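Local coordinates for DNA repair protein RAD7 (Saccharomyces cerevisiae, PDB 5ZB2), which acts in the global genome repair complex to promote excision repair of nontranscribed DNA, this Elc1-bound C-terminal part being built of leucine-rich repeats, at residues A[194-199]-A[211-216]; A[226-231]-A[259-264]; A[282-287]-A[305-310]; A[310-315]-A[327-332]; A[338-343]-A[357-362]. All blocks are in the same frame, centred on the assembly; numbering follows the deposited sequence.

Contact 1 (A[194-199]-A[211-216]); sequences SNYALL and LCIEYP
The Tyr196 ring leans against Ile213 and Pro216, which both approach obliquely from the same side of its plane, and this is the tight part of the contact. Its CE1 lies 3.9 Å from Ile213 CG2, the two side chains running past each other in opposite directions, while the side chains of Tyr196 and Pro216 cross at about a right angle and bring Pro216 CB to 3.7 Å from Tyr196 OH. In the leucine-rich repeat solenoid this is where a short 3-10 segment, on the way from strand 184-188 to helix 199-202, packs on strand 210-214 and the residues just after it; Val222 also packs on Tyr196 and Pro216. Farther up, packing is looser: Leu199 and Ile213 merely meet tip to tip, CD1 to CD1, at 4.1 Å. Beside the tight part, at the phenol tip, polar atoms take over: one water hydrogen-bonds Tyr196 OH at 3.1 Å and donates to Glu214 O at 3.0 Å, bridging phenol and backbone.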
# COMPACT_ATOMS: atom_id res chain seq x y z
N SER A 194 -9.83 -25.91 -21.13
CA SER A 194 -10.13 -27.00 -22.07
C SER A 194 -10.13 -26.57 -23.52
O SER A 194 -10.06 -27.44 -24.39
CB SER A 194 -11.48 -27.63 -21.74
OG SER A 194 -12.53 -26.76 -22.11
N ASN A 195 -10.20 -25.27 -23.83
CA ASN A 195 -10.33 -24.79 -25.20
C ASN A 195 -8.98 -24.55 -25.86
O ASN A 195 -8.72 -23.49 -26.44
CB ASN A 195 -11.18 -23.52 -25.22
CG ASN A 195 -12.61 -23.77 -24.81
OD1 ASN A 195 -12.96 -24.86 -24.36
ND2 ASN A 195 -13.46 -22.76 -24.97
N TYR A 196 -8.10 -25.55 -25.80
CA TYR A 196 -6.82 -25.46 -26.49
C TYR A 196 -7.01 -25.35 -28.00
O TYR A 196 -6.09 -24.91 -28.70
CB TYR A 196 -5.95 -26.67 -26.16
CG TYR A 196 -5.57 -26.76 -24.70
CD1 TYR A 196 -4.46 -26.08 -24.21
CD2 TYR A 196 -6.31 -27.52 -23.81
CE1 TYR A 196 -4.11 -26.15 -22.87
CE2 TYR A 196 -5.97 -27.61 -22.47
CZ TYR A 196 -4.86 -26.92 -22.01
OH TYR A 196 -4.52 -27.01 -20.68
N ALA A 197 -8.18 -25.74 -28.51
CA ALA A 197 -8.46 -25.68 -29.94
C ALA A 197 -8.51 -24.25 -30.47
O ALA A 197 -8.46 -24.07 -31.69
CB ALA A 197 -9.78 -26.39 -30.23
N LEU A 198 -8.63 -23.25 -29.60
CA LEU A 198 -8.66 -21.87 -30.06
C LEU A 198 -7.28 -21.33 -30.43
O LEU A 198 -7.20 -20.31 -31.12
CB LEU A 198 -9.27 -20.96 -28.99
CG LEU A 198 -10.72 -21.24 -28.59
CD1 LEU A 198 -11.13 -20.36 -27.42
CD2 LEU A 198 -11.66 -21.02 -29.77
N LEU A 199 -6.21 -21.99 -30.00
CA LEU A 199 -4.87 -21.44 -30.23
C LEU A 199 -4.55 -21.28 -31.71
O LEU A 199 -4.03 -20.21 -32.09
CB LEU A 199 -3.82 -22.31 -29.53
CG LEU A 199 -3.93 -22.47 -28.00
CD1 LEU A 199 -2.71 -23.19 -27.45
CD2 LEU A 199 -4.10 -21.13 -27.29
N LEU A 211 6.20 -21.97 -27.51
CA LEU A 211 4.92 -22.55 -27.10
C LEU A 211 5.18 -23.56 -26.00
O LEU A 211 6.00 -24.47 -26.16
CB LEU A 211 4.21 -23.25 -28.27
CG LEU A 211 2.93 -23.99 -27.86
CD1 LEU A 211 1.86 -22.99 -27.48
CD2 LEU A 211 2.45 -24.90 -28.97
N CYS A 212 4.47 -23.41 -24.88
CA CYS A 212 4.59 -24.31 -23.74
C CYS A 212 3.19 -24.73 -23.31
O CYS A 212 2.34 -23.88 -23.02
CB CYS A 212 5.32 -23.65 -22.57
SG CYS A 212 7.00 -23.09 -22.96
N ILE A 213 2.95 -26.04 -23.26
CA ILE A 213 1.69 -26.60 -22.79
C ILE A 213 2.03 -27.78 -21.89
O ILE A 213 2.72 -28.71 -22.32
CB ILE A 213 0.76 -27.06 -23.93
CG1 ILE A 213 0.45 -25.89 -24.87
CG2 ILE A 213 -0.52 -27.65 -23.35
CD1 ILE A 213 -0.39 -26.27 -26.09
N GLU A 214 1.56 -27.75 -20.64
CA GLU A 214 1.91 -28.79 -19.68
C GLU A 214 0.68 -29.24 -18.90
O GLU A 214 -0.09 -28.41 -18.41
CB GLU A 214 2.99 -28.30 -18.70
CG GLU A 214 4.18 -27.65 -19.37
CD GLU A 214 5.29 -27.33 -18.38
OE1 GLU A 214 6.13 -28.21 -18.13
OE2 GLU A 214 5.31 -26.20 -17.85
N TYR A 215 0.52 -30.55 -18.77
CA TYR A 215 -0.45 -31.19 -17.89
C TYR A 215 -1.85 -30.61 -18.04
O TYR A 215 -2.37 -30.00 -17.10
CB TYR A 215 0.05 -31.09 -16.45
CG TYR A 215 1.50 -31.53 -16.36
CD1 TYR A 215 1.85 -32.85 -16.57
CD2 TYR A 215 2.51 -30.61 -16.11
CE1 TYR A 215 3.16 -33.26 -16.52
CE2 TYR A 215 3.83 -31.01 -16.05
CZ TYR A 215 4.15 -32.34 -16.26
OH TYR A 215 5.46 -32.76 -16.21
N PRO A 216 -2.48 -30.78 -19.19
CA PRO A 216 -3.90 -30.42 -19.31
C PRO A 216 -4.75 -31.30 -18.41
O PRO A 216 -4.46 -32.47 -18.19
CB PRO A 216 -4.21 -30.67 -20.79
CG PRO A 216 -3.22 -31.72 -21.20
CD PRO A 216 -1.97 -31.41 -20.42
O HOH W 1 -2.76 -27.00 -18.12

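Contact 2 (A[226-231]-A[259-264]); sequences IIINLL and TAFIPE
Phe261, in the last turn of helix 251-261, lies against Leu231 and Ile228 of helix 224-234, its neighbour on the helical side of the leucine-rich repeat solenoid. Two residues earlier, Thr259 touches Tyr286 and Phe287 of helix 281-290. Ala260 follows, with its CB 3.7 Å above one face of the Phe261 ring and offset toward the rim. Phe261 itself then makes the contact: with chi1 at -59° its CG lies beside the backbone N, and the ring rests along the neighbouring backbone. Its CB comes to 3.4 Å from Leu231 O, CD2 to 4.1 Å from Leu231 CB, and CE2 to 3.9 Å from Ile228 O. The side chains of Ile228 and Phe261 cross at about a right angle, Ile228 CG2 standing 4.2 Å from Phe261 CE2. At Ile262 the chain leaves helical geometry and turns off toward Pro263. Carbon thus meets backbone oxygen as much as it meets side chain, obliquely to the ring. Contacts of this kind probably add van der Waals attraction and a faint pull between C-H groups and carbonyls, so between these segments shape probably counts for more than directed bonds.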
# COMPACT_ATOMS: atom_id res chain seq x y z
N ILE A 226 -5.17 -30.66 -32.95
CA ILE A 226 -4.92 -29.29 -32.51
C ILE A 226 -3.45 -28.93 -32.68
O ILE A 226 -3.11 -27.84 -33.13
CB ILE A 226 -5.40 -29.11 -31.06
CG1 ILE A 226 -6.92 -29.22 -30.99
CG2 ILE A 226 -4.93 -27.76 -30.50
CD1 ILE A 226 -7.48 -29.26 -29.58
N ILE A 227 -2.55 -29.85 -32.30
CA ILE A 227 -1.13 -29.54 -32.36
C ILE A 227 -0.65 -29.46 -33.81
O ILE A 227 0.23 -28.66 -34.13
CB ILE A 227 -0.32 -30.58 -31.56
CG1 ILE A 227 -0.75 -30.56 -30.09
CG2 ILE A 227 1.18 -30.34 -31.71
CD1 ILE A 227 -0.60 -29.21 -29.39
N ILE A 228 -1.21 -30.29 -34.69
CA ILE A 228 -0.85 -30.22 -36.11
C ILE A 228 -1.25 -28.87 -36.68
O ILE A 228 -0.44 -28.17 -37.31
CB ILE A 228 -1.48 -31.38 -36.88
CG1 ILE A 228 -0.86 -32.70 -36.44
CG2 ILE A 228 -1.31 -31.18 -38.40
CD1 ILE A 228 -1.62 -33.92 -36.89
N ASN A 229 -2.51 -28.47 -36.47
CA ASN A 229 -2.97 -27.17 -36.97
C ASN A 229 -2.12 -26.04 -36.40
O ASN A 229 -1.79 -25.09 -37.11
CB ASN A 229 -4.44 -26.97 -36.63
CG ASN A 229 -5.34 -27.92 -37.41
OD1 ASN A 229 -4.92 -28.53 -38.38
ND2 ASN A 229 -6.59 -28.04 -36.98
N LEU A 230 -1.76 -26.13 -35.12
CA LEU A 230 -0.92 -25.10 -34.52
C LEU A 230 0.46 -25.08 -35.17
O LEU A 230 1.00 -24.01 -35.46
CB LEU A 230 -0.81 -25.34 -33.01
CG LEU A 230 -0.27 -24.20 -32.15
CD1 LEU A 230 -1.10 -22.94 -32.31
CD2 LEU A 230 -0.25 -24.65 -30.70
N LEU A 231 1.05 -26.26 -35.40
CA LEU A 231 2.36 -26.31 -36.05
C LEU A 231 2.30 -25.77 -37.47
O LEU A 231 3.26 -25.16 -37.94
CB LEU A 231 2.89 -27.74 -36.05
CG LEU A 231 3.34 -28.30 -34.69
CD1 LEU A 231 3.70 -29.77 -34.80
CD2 LEU A 231 4.53 -27.50 -34.15
N THR A 259 7.13 -33.07 -38.64
CA THR A 259 7.89 -33.31 -39.86
C THR A 259 7.37 -32.45 -41.01
O THR A 259 8.14 -32.05 -41.88
CB THR A 259 7.84 -34.78 -40.24
OG1 THR A 259 8.28 -35.58 -39.13
CG2 THR A 259 8.74 -35.05 -41.43
N ALA A 260 6.06 -32.17 -41.03
CA ALA A 260 5.49 -31.39 -42.11
C ALA A 260 5.92 -29.93 -42.05
O ALA A 260 6.24 -29.34 -43.09
CB ALA A 260 3.96 -31.48 -42.07
N PHE A 261 5.95 -29.34 -40.86
CA PHE A 261 5.99 -27.89 -40.72
C PHE A 261 7.22 -27.34 -40.02
O PHE A 261 7.31 -26.12 -39.86
CB PHE A 261 4.74 -27.41 -39.98
CG PHE A 261 3.45 -27.78 -40.66
CD1 PHE A 261 3.15 -27.27 -41.92
CD2 PHE A 261 2.54 -28.62 -40.05
CE1 PHE A 261 1.97 -27.60 -42.55
CE2 PHE A 261 1.36 -28.95 -40.68
CZ PHE A 261 1.07 -28.44 -41.92
N ILE A 262 8.17 -28.18 -39.61
CA ILE A 262 9.42 -27.68 -39.05
C ILE A 262 10.45 -27.61 -40.18
O ILE A 262 10.67 -28.62 -40.86
CB ILE A 262 9.93 -28.57 -37.90
CG1 ILE A 262 8.94 -28.60 -36.74
CG2 ILE A 262 11.31 -28.10 -37.42
CD1 ILE A 262 8.79 -27.27 -36.00
N PRO A 263 11.09 -26.46 -40.41
CA PRO A 263 12.04 -26.38 -41.52
C PRO A 263 13.28 -27.21 -41.27
O PRO A 263 13.70 -27.43 -40.13
CB PRO A 263 12.38 -24.89 -41.59
CG PRO A 263 12.14 -24.39 -40.20
CD PRO A 263 10.99 -25.19 -39.67
N GLU A 264 13.89 -27.68 -42.37
CA GLU A 264 15.08 -28.51 -42.27
C GLU A 264 16.20 -27.78 -41.54
O GLU A 264 16.94 -28.38 -40.76
CB GLU A 264 15.53 -28.95 -43.66
CG GLU A 264 14.42 -29.51 -44.53
CD GLU A 264 14.92 -30.18 -45.79
OE1 GLU A 264 14.96 -31.43 -45.83
OE2 GLU A 264 15.30 -29.46 -46.74

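Contact 3 (A[282-287]-A[305-310]); sequences DSLSYF and LQLGDM
The peptide carbonyl of Met310 is the flat group here, and Ser285 OG sits over its face, 3.1 Å from Met310 C and almost straight above the plane. The angle is poor for a hydrogen bond to Met310 O; instead the hydroxyl donates its bond back along its own helix to Thr281 O. The setting is the step between neighbouring helices of a leucine-rich repeat solenoid: helix 281-290 supplies one wall, and the loop that leads into helix 309-320 the other. Gly308 holds the N-cap position of that second helix, and its backbone N makes a weak hydrogen bond to Thr281 OG1, a slight link between the helix start and the same neighbour. Met310 meets Ser285 at close range as well, its CB 3.4 Å from Ser285 OG, while the rest of its chain, on the exposed side, bends at chi2 and chi3. Deeper in, the contact turns wholly apolar. Leu284 and Leu307 cross at about a right angle, and Leu332, from a loop later in the chain, lies against Leu307. There a single methyl, Leu284 CD1, touches both branches of its partner, 3.6 Å from Leu307 CD1 and 3.6 Å from Leu307 CD2.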
# COMPACT_ATOMS: atom_id res chain seq x y z
N ASP A 282 10.31 -44.97 -33.80
CA ASP A 282 10.34 -44.85 -35.25
C ASP A 282 9.99 -43.44 -35.70
O ASP A 282 10.69 -42.85 -36.53
CB ASP A 282 9.38 -45.87 -35.86
CG ASP A 282 9.75 -47.30 -35.52
OD1 ASP A 282 10.96 -47.61 -35.51
OD2 ASP A 282 8.84 -48.11 -35.26
N SER A 283 8.91 -42.87 -35.16
CA SER A 283 8.47 -41.56 -35.62
C SER A 283 9.53 -40.49 -35.36
O SER A 283 9.80 -39.65 -36.22
CB SER A 283 7.14 -41.18 -34.97
OG SER A 283 7.30 -40.91 -33.58
N LEU A 284 10.16 -40.53 -34.18
CA LEU A 284 11.14 -39.50 -33.85
C LEU A 284 12.42 -39.69 -34.65
O LEU A 284 13.05 -38.71 -35.06
CB LEU A 284 11.45 -39.51 -32.35
CG LEU A 284 10.34 -38.98 -31.43
CD1 LEU A 284 10.82 -38.94 -30.00
CD2 LEU A 284 9.85 -37.59 -31.84
N SER A 285 12.83 -40.94 -34.89
CA SER A 285 13.96 -41.18 -35.78
C SER A 285 13.67 -40.62 -37.16
O SER A 285 14.49 -39.93 -37.76
CB SER A 285 14.28 -42.67 -35.86
OG SER A 285 14.74 -43.16 -34.62
N TYR A 286 12.47 -40.91 -37.68
CA TYR A 286 12.05 -40.40 -38.98
C TYR A 286 12.14 -38.88 -39.03
O TYR A 286 12.62 -38.31 -40.01
CB TYR A 286 10.63 -40.89 -39.27
CG TYR A 286 9.90 -40.24 -40.42
CD1 TYR A 286 10.09 -40.68 -41.72
CD2 TYR A 286 8.98 -39.22 -40.19
CE1 TYR A 286 9.40 -40.10 -42.77
CE2 TYR A 286 8.29 -38.64 -41.24
CZ TYR A 286 8.51 -39.09 -42.52
OH TYR A 286 7.82 -38.51 -43.57
N PHE A 287 11.72 -38.22 -37.95
CA PHE A 287 11.70 -36.76 -37.94
C PHE A 287 13.10 -36.18 -37.81
O PHE A 287 13.45 -35.22 -38.50
CB PHE A 287 10.81 -36.27 -36.80
CG PHE A 287 10.94 -34.81 -36.51
CD1 PHE A 287 10.53 -33.87 -37.44
CD2 PHE A 287 11.48 -34.38 -35.32
CE1 PHE A 287 10.65 -32.52 -37.18
CE2 PHE A 287 11.61 -33.03 -35.04
CZ PHE A 287 11.20 -32.10 -35.98
N LEU A 305 8.19 -43.52 -22.65
CA LEU A 305 8.59 -44.88 -22.28
C LEU A 305 9.01 -45.72 -23.48
O LEU A 305 9.78 -46.67 -23.32
CB LEU A 305 7.45 -45.56 -21.52
CG LEU A 305 6.96 -44.83 -20.26
CD1 LEU A 305 5.77 -45.56 -19.65
CD2 LEU A 305 8.08 -44.69 -19.23
N GLN A 306 8.51 -45.40 -24.67
CA GLN A 306 8.80 -46.23 -25.83
C GLN A 306 10.15 -45.94 -26.48
O GLN A 306 10.63 -46.77 -27.26
CB GLN A 306 7.71 -46.06 -26.89
CG GLN A 306 6.39 -46.71 -26.56
CD GLN A 306 5.53 -46.91 -27.80
OE1 GLN A 306 5.94 -47.58 -28.75
NE2 GLN A 306 4.34 -46.31 -27.81
N LEU A 307 10.76 -44.80 -26.19
CA LEU A 307 11.87 -44.32 -27.00
C LEU A 307 13.12 -45.16 -26.77
O LEU A 307 13.52 -45.41 -25.63
CB LEU A 307 12.15 -42.85 -26.71
CG LEU A 307 10.99 -41.90 -26.96
CD1 LEU A 307 11.46 -40.47 -26.75
CD2 LEU A 307 10.38 -42.07 -28.34
N GLY A 308 13.75 -45.57 -27.88
CA GLY A 308 14.94 -46.39 -27.85
C GLY A 308 16.14 -45.74 -28.53
O GLY A 308 16.15 -44.53 -28.76
N ASP A 309 17.14 -46.56 -28.87
CA ASP A 309 18.44 -46.03 -29.26
C ASP A 309 18.35 -45.11 -30.47
O ASP A 309 18.92 -44.02 -30.48
CB ASP A 309 19.40 -47.19 -29.55
CG ASP A 309 19.70 -48.02 -28.31
OD1 ASP A 309 19.53 -47.51 -27.19
OD2 ASP A 309 20.12 -49.19 -28.46
N MET A 310 17.64 -45.54 -31.52
CA MET A 310 17.73 -44.83 -32.80
C MET A 310 17.20 -43.41 -32.70
O MET A 310 17.72 -42.51 -33.37
CB MET A 310 16.98 -45.60 -33.89
CG MET A 310 17.78 -46.75 -34.49
SD MET A 310 19.38 -46.24 -35.15
CE MET A 310 18.88 -45.10 -36.43

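Contact 4 (A[310-315]-A[327-332]); sequences MAIIEL and LNLNSL
Helix 309-320 packs on strand 326-328 and the turn after it, the helix-to-strand packing that fills the interior of a leucine-rich repeat solenoid. Ile312 and Leu329 make the closest approach: their side chains cross obliquely, with Ile312 CD1 3.6 Å from Leu329 CD2. The same Ile312 methyl also stands 4.4 Å from Leu332 CD1, so one CD1 lies near two leucines that a type II turn brings to the same side. That turn, from Leu329 to Leu332, is closed by the backbone bond Leu332 N to Leu329 O. An Asx turn overlaps its start, in which Asn330 N donates to Asn328 OD1 at 2.8 Å, nearly along the C=O axis (166°). Next to it, Ser331 OG gives a 2.6 Å bond to Asn330 OD1, the donor tilted 21° from the carbonyl plane. One helical turn on, Leu315 CD2 meets Leu327 CD1 more loosely, at 4.4 Å, with Cys299 of the neighbouring strand touching both leucines. All five touching residues are buried and their side chains are hydrocarbon, so the contact is probably driven by exclusion of water, while the side-chain bonds of Asn328 and Ser331 probably help to hold the turn in shape.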
# COMPACT_ATOMS: atom_id res chain seq x y z
N MET A 310 17.64 -45.54 -31.52
CA MET A 310 17.73 -44.83 -32.80
C MET A 310 17.20 -43.41 -32.70
O MET A 310 17.72 -42.51 -33.37
CB MET A 310 16.98 -45.60 -33.89
CG MET A 310 17.78 -46.75 -34.49
SD MET A 310 19.38 -46.24 -35.15
CE MET A 310 18.88 -45.10 -36.43
N ALA A 311 16.17 -43.18 -31.88
CA ALA A 311 15.70 -41.81 -31.67
C ALA A 311 16.82 -40.92 -31.16
O ALA A 311 17.01 -39.80 -31.65
CB ALA A 311 14.52 -41.82 -30.70
N ILE A 312 17.58 -41.40 -30.17
CA ILE A 312 18.64 -40.60 -29.57
C ILE A 312 19.82 -40.47 -30.53
O ILE A 312 20.45 -39.41 -30.61
CB ILE A 312 19.08 -41.21 -28.23
CG1 ILE A 312 17.87 -41.41 -27.30
CG2 ILE A 312 20.14 -40.34 -27.56
CD1 ILE A 312 17.05 -40.16 -27.08
N ILE A 313 20.15 -41.54 -31.25
CA ILE A 313 21.27 -41.49 -32.19
C ILE A 313 20.98 -40.50 -33.31
O ILE A 313 21.81 -39.65 -33.63
CB ILE A 313 21.57 -42.90 -32.74
CG1 ILE A 313 22.05 -43.81 -31.60
CG2 ILE A 313 22.62 -42.84 -33.86
CD1 ILE A 313 22.28 -45.26 -32.01
N GLU A 314 19.79 -40.61 -33.91
CA GLU A 314 19.43 -39.67 -34.97
C GLU A 314 19.45 -38.23 -34.47
O GLU A 314 19.84 -37.32 -35.20
CB GLU A 314 18.05 -40.02 -35.54
CG GLU A 314 17.99 -41.34 -36.32
CD GLU A 314 18.80 -41.31 -37.61
OE1 GLU A 314 19.24 -40.21 -38.03
OE2 GLU A 314 19.00 -42.38 -38.21
N LEU A 315 19.04 -38.02 -33.22
CA LEU A 315 19.09 -36.68 -32.64
C LEU A 315 20.52 -36.16 -32.60
O LEU A 315 20.81 -35.05 -33.07
CB LEU A 315 18.48 -36.68 -31.23
CG LEU A 315 18.63 -35.39 -30.42
CD1 LEU A 315 17.87 -34.24 -31.06
CD2 LEU A 315 18.15 -35.61 -28.98
N LEU A 327 20.42 -32.68 -21.24
CA LEU A 327 19.66 -33.73 -21.90
C LEU A 327 19.03 -34.61 -20.84
O LEU A 327 19.71 -35.04 -19.90
CB LEU A 327 20.56 -34.57 -22.82
CG LEU A 327 19.89 -35.69 -23.62
CD1 LEU A 327 18.96 -35.12 -24.68
CD2 LEU A 327 20.94 -36.58 -24.25
N ASN A 328 17.73 -34.89 -20.99
CA ASN A 328 16.97 -35.65 -20.00
C ASN A 328 16.41 -36.90 -20.66
O ASN A 328 15.50 -36.81 -21.49
CB ASN A 328 15.85 -34.79 -19.41
CG ASN A 328 15.08 -35.50 -18.31
OD1 ASN A 328 15.08 -36.73 -18.22
ND2 ASN A 328 14.42 -34.72 -17.47
N LEU A 329 16.96 -38.06 -20.29
CA LEU A 329 16.50 -39.36 -20.79
C LEU A 329 15.80 -40.17 -19.71
O LEU A 329 15.68 -41.39 -19.82
CB LEU A 329 17.69 -40.14 -21.34
CG LEU A 329 18.54 -39.43 -22.39
CD1 LEU A 329 19.79 -40.24 -22.69
CD2 LEU A 329 17.75 -39.17 -23.68
N ASN A 330 15.30 -39.50 -18.67
CA ASN A 330 14.77 -40.17 -17.50
C ASN A 330 13.66 -41.15 -17.87
O ASN A 330 12.71 -40.79 -18.57
CB ASN A 330 14.24 -39.13 -16.51
CG ASN A 330 13.78 -39.74 -15.20
OD1 ASN A 330 12.79 -40.46 -15.15
ND2 ASN A 330 14.49 -39.42 -14.13
N SER A 331 13.79 -42.38 -17.39
CA SER A 331 12.82 -43.46 -17.52
C SER A 331 12.77 -44.07 -18.91
O SER A 331 11.82 -44.81 -19.21
CB SER A 331 11.40 -43.01 -17.14
OG SER A 331 11.36 -42.48 -15.83
N LEU A 332 13.75 -43.80 -19.78
CA LEU A 332 13.80 -44.45 -21.09
C LEU A 332 14.38 -45.85 -20.90
O LEU A 332 15.58 -46.11 -21.08
CB LEU A 332 14.61 -43.63 -22.09
CG LEU A 332 14.06 -42.25 -22.46
CD1 LEU A 332 14.51 -41.87 -23.87
CD2 LEU A 332 12.55 -42.17 -22.35

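Contact 5 (A[338-343]-A[357-362]); sequences EAFVAL and RCVDDS
Phe340 CG is anti to the carbonyl carbon (chi1 -59°), which directs the ring away from its short helix and toward Cys358 and Val359. Cys358 answers with chi1 72°, a setting that places SG between its own backbone N and carbonyl carbon and presents the sulfur to the ring. SG lies 3.5 Å from Phe340 CE2 and 4.8 Å from the ring centroid, 85° off the normal, so it meets the edge in the ring plane. Val359 crosses the phenyl side chain at about a right angle, bringing CG2 to 3.9 Å from Phe340 CZ. Here the weakly bonded helix 337-341 of the leucine-rich repeat solenoid packs on the loop that enters helix 361-370. Asp360 holds the N-cap position of that helix and its OD1 accepts from Val363 N. Val363 and Met366 of the same helix also touch Phe340, and Leu353 touches it from a loop. An in-plane sulfur faces the slightly positive C-H rim of the ring and keeps off its electron-rich faces. The Cys sulfur-aromatic contact is thus probably mildly attractive on top of dispersion, and may help to set the tilt of the phenyl ring.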
# COMPACT_ATOMS: atom_id res chain seq x y z
N GLU A 338 24.35 -48.87 -26.66
CA GLU A 338 24.71 -48.30 -27.95
C GLU A 338 24.29 -46.84 -28.06
O GLU A 338 24.98 -46.04 -28.71
CB GLU A 338 24.08 -49.12 -29.08
CG GLU A 338 24.52 -48.71 -30.48
CD GLU A 338 26.00 -48.94 -30.71
OE1 GLU A 338 26.63 -49.64 -29.89
OE2 GLU A 338 26.53 -48.42 -31.72
N ALA A 339 23.17 -46.46 -27.45
CA ALA A 339 22.74 -45.07 -27.49
C ALA A 339 23.81 -44.15 -26.91
O ALA A 339 24.09 -43.08 -27.47
CB ALA A 339 21.42 -44.90 -26.74
N PHE A 340 24.41 -44.54 -25.79
CA PHE A 340 25.39 -43.69 -25.14
C PHE A 340 26.75 -43.71 -25.83
O PHE A 340 27.56 -42.81 -25.59
CB PHE A 340 25.54 -44.10 -23.67
CG PHE A 340 24.26 -44.03 -22.90
CD1 PHE A 340 23.78 -42.82 -22.43
CD2 PHE A 340 23.52 -45.18 -22.64
CE1 PHE A 340 22.60 -42.75 -21.72
CE2 PHE A 340 22.34 -45.11 -21.93
CZ PHE A 340 21.88 -43.90 -21.47
N VAL A 341 27.00 -44.70 -26.68
CA VAL A 341 28.22 -44.69 -27.49
C VAL A 341 28.29 -43.41 -28.31
O VAL A 341 29.36 -42.79 -28.42
CB VAL A 341 28.28 -45.95 -28.38
CG1 VAL A 341 29.51 -45.92 -29.26
CG2 VAL A 341 28.28 -47.21 -27.54
N ALA A 342 27.17 -43.00 -28.88
CA ALA A 342 27.12 -41.80 -29.71
C ALA A 342 27.01 -40.51 -28.90
O ALA A 342 27.16 -39.43 -29.47
CB ALA A 342 25.93 -41.88 -30.67
N LEU A 343 26.76 -40.60 -27.59
CA LEU A 343 26.56 -39.41 -26.76
C LEU A 343 27.92 -38.83 -26.39
O LEU A 343 28.44 -39.01 -25.29
CB LEU A 343 25.74 -39.76 -25.53
CG LEU A 343 25.32 -38.60 -24.62
CD1 LEU A 343 24.56 -37.53 -25.40
CD2 LEU A 343 24.46 -39.12 -23.47
N ARG A 357 17.42 -48.15 -17.24
CA ARG A 357 17.81 -49.50 -16.86
C ARG A 357 19.24 -49.83 -17.26
O ARG A 357 20.03 -50.33 -16.45
CB ARG A 357 16.83 -50.49 -17.50
CG ARG A 357 17.20 -51.96 -17.41
CD ARG A 357 16.25 -52.80 -18.27
NE ARG A 357 16.24 -52.32 -19.65
CZ ARG A 357 17.18 -52.59 -20.55
NH1 ARG A 357 18.22 -53.34 -20.23
NH2 ARG A 357 17.07 -52.10 -21.78
N CYS A 358 19.60 -49.57 -18.52
CA CYS A 358 20.86 -50.08 -19.06
C CYS A 358 22.10 -49.41 -18.47
O CYS A 358 23.20 -49.94 -18.65
CB CYS A 358 20.87 -49.93 -20.58
SG CYS A 358 21.06 -48.23 -21.14
N VAL A 359 21.96 -48.29 -17.76
CA VAL A 359 23.13 -47.55 -17.29
C VAL A 359 23.86 -48.37 -16.24
O VAL A 359 23.25 -48.88 -15.28
CB VAL A 359 22.72 -46.18 -16.74
CG1 VAL A 359 23.93 -45.41 -16.22
CG2 VAL A 359 22.02 -45.36 -17.81
N ASP A 360 25.17 -48.51 -16.40
CA ASP A 360 26.02 -49.18 -15.42
C ASP A 360 27.33 -48.41 -15.33
O ASP A 360 27.48 -47.34 -15.93
CB ASP A 360 26.23 -50.66 -15.78
CG ASP A 360 26.93 -50.85 -17.12
OD1 ASP A 360 27.67 -49.94 -17.56
OD2 ASP A 360 26.74 -51.92 -17.74
N ASP A 361 28.28 -48.95 -14.57
CA ASP A 361 29.55 -48.26 -14.36
C ASP A 361 30.27 -48.02 -15.68
O ASP A 361 30.88 -46.96 -15.88
CB ASP A 361 30.43 -49.06 -13.40
CG ASP A 361 29.83 -49.18 -12.02
OD1 ASP A 361 29.09 -48.26 -11.61
OD2 ASP A 361 30.10 -50.19 -11.33
N SER A 362 30.22 -49.00 -16.59
CA SER A 362 30.89 -48.85 -17.88
C SER A 362 30.33 -47.67 -18.66
O SER A 362 31.07 -47.00 -19.38
CB SER A 362 30.75 -50.14 -18.69
OG SER A 362 31.35 -51.23 -18.01

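The five contacts follow one another in series along the chain, contact 4 opening on Met310, the residue on which contact 3 closes, as expected of a solenoid that stacks leucine-rich repeats. Contacts 1 and 2, 15 Å apart centre to centre, touch through helix 224-234, which follows strand 210-214. Contact 2 reaches contact 3, its centre 18 Å away, where Ile262 meets Phe287. The centres of contacts 3 and 4 are only 8 Å apart, and both use helix 309-320; contact 4 meets contact 5, 11 Å on between centres, through Leu329 and Phe340. Contacts 2 and 3 join successive helices, contacts 1 and 4 pack chain on strands, and contact 5, about 35 Å from contact 1 centre to centre, carries the series toward the C-terminus.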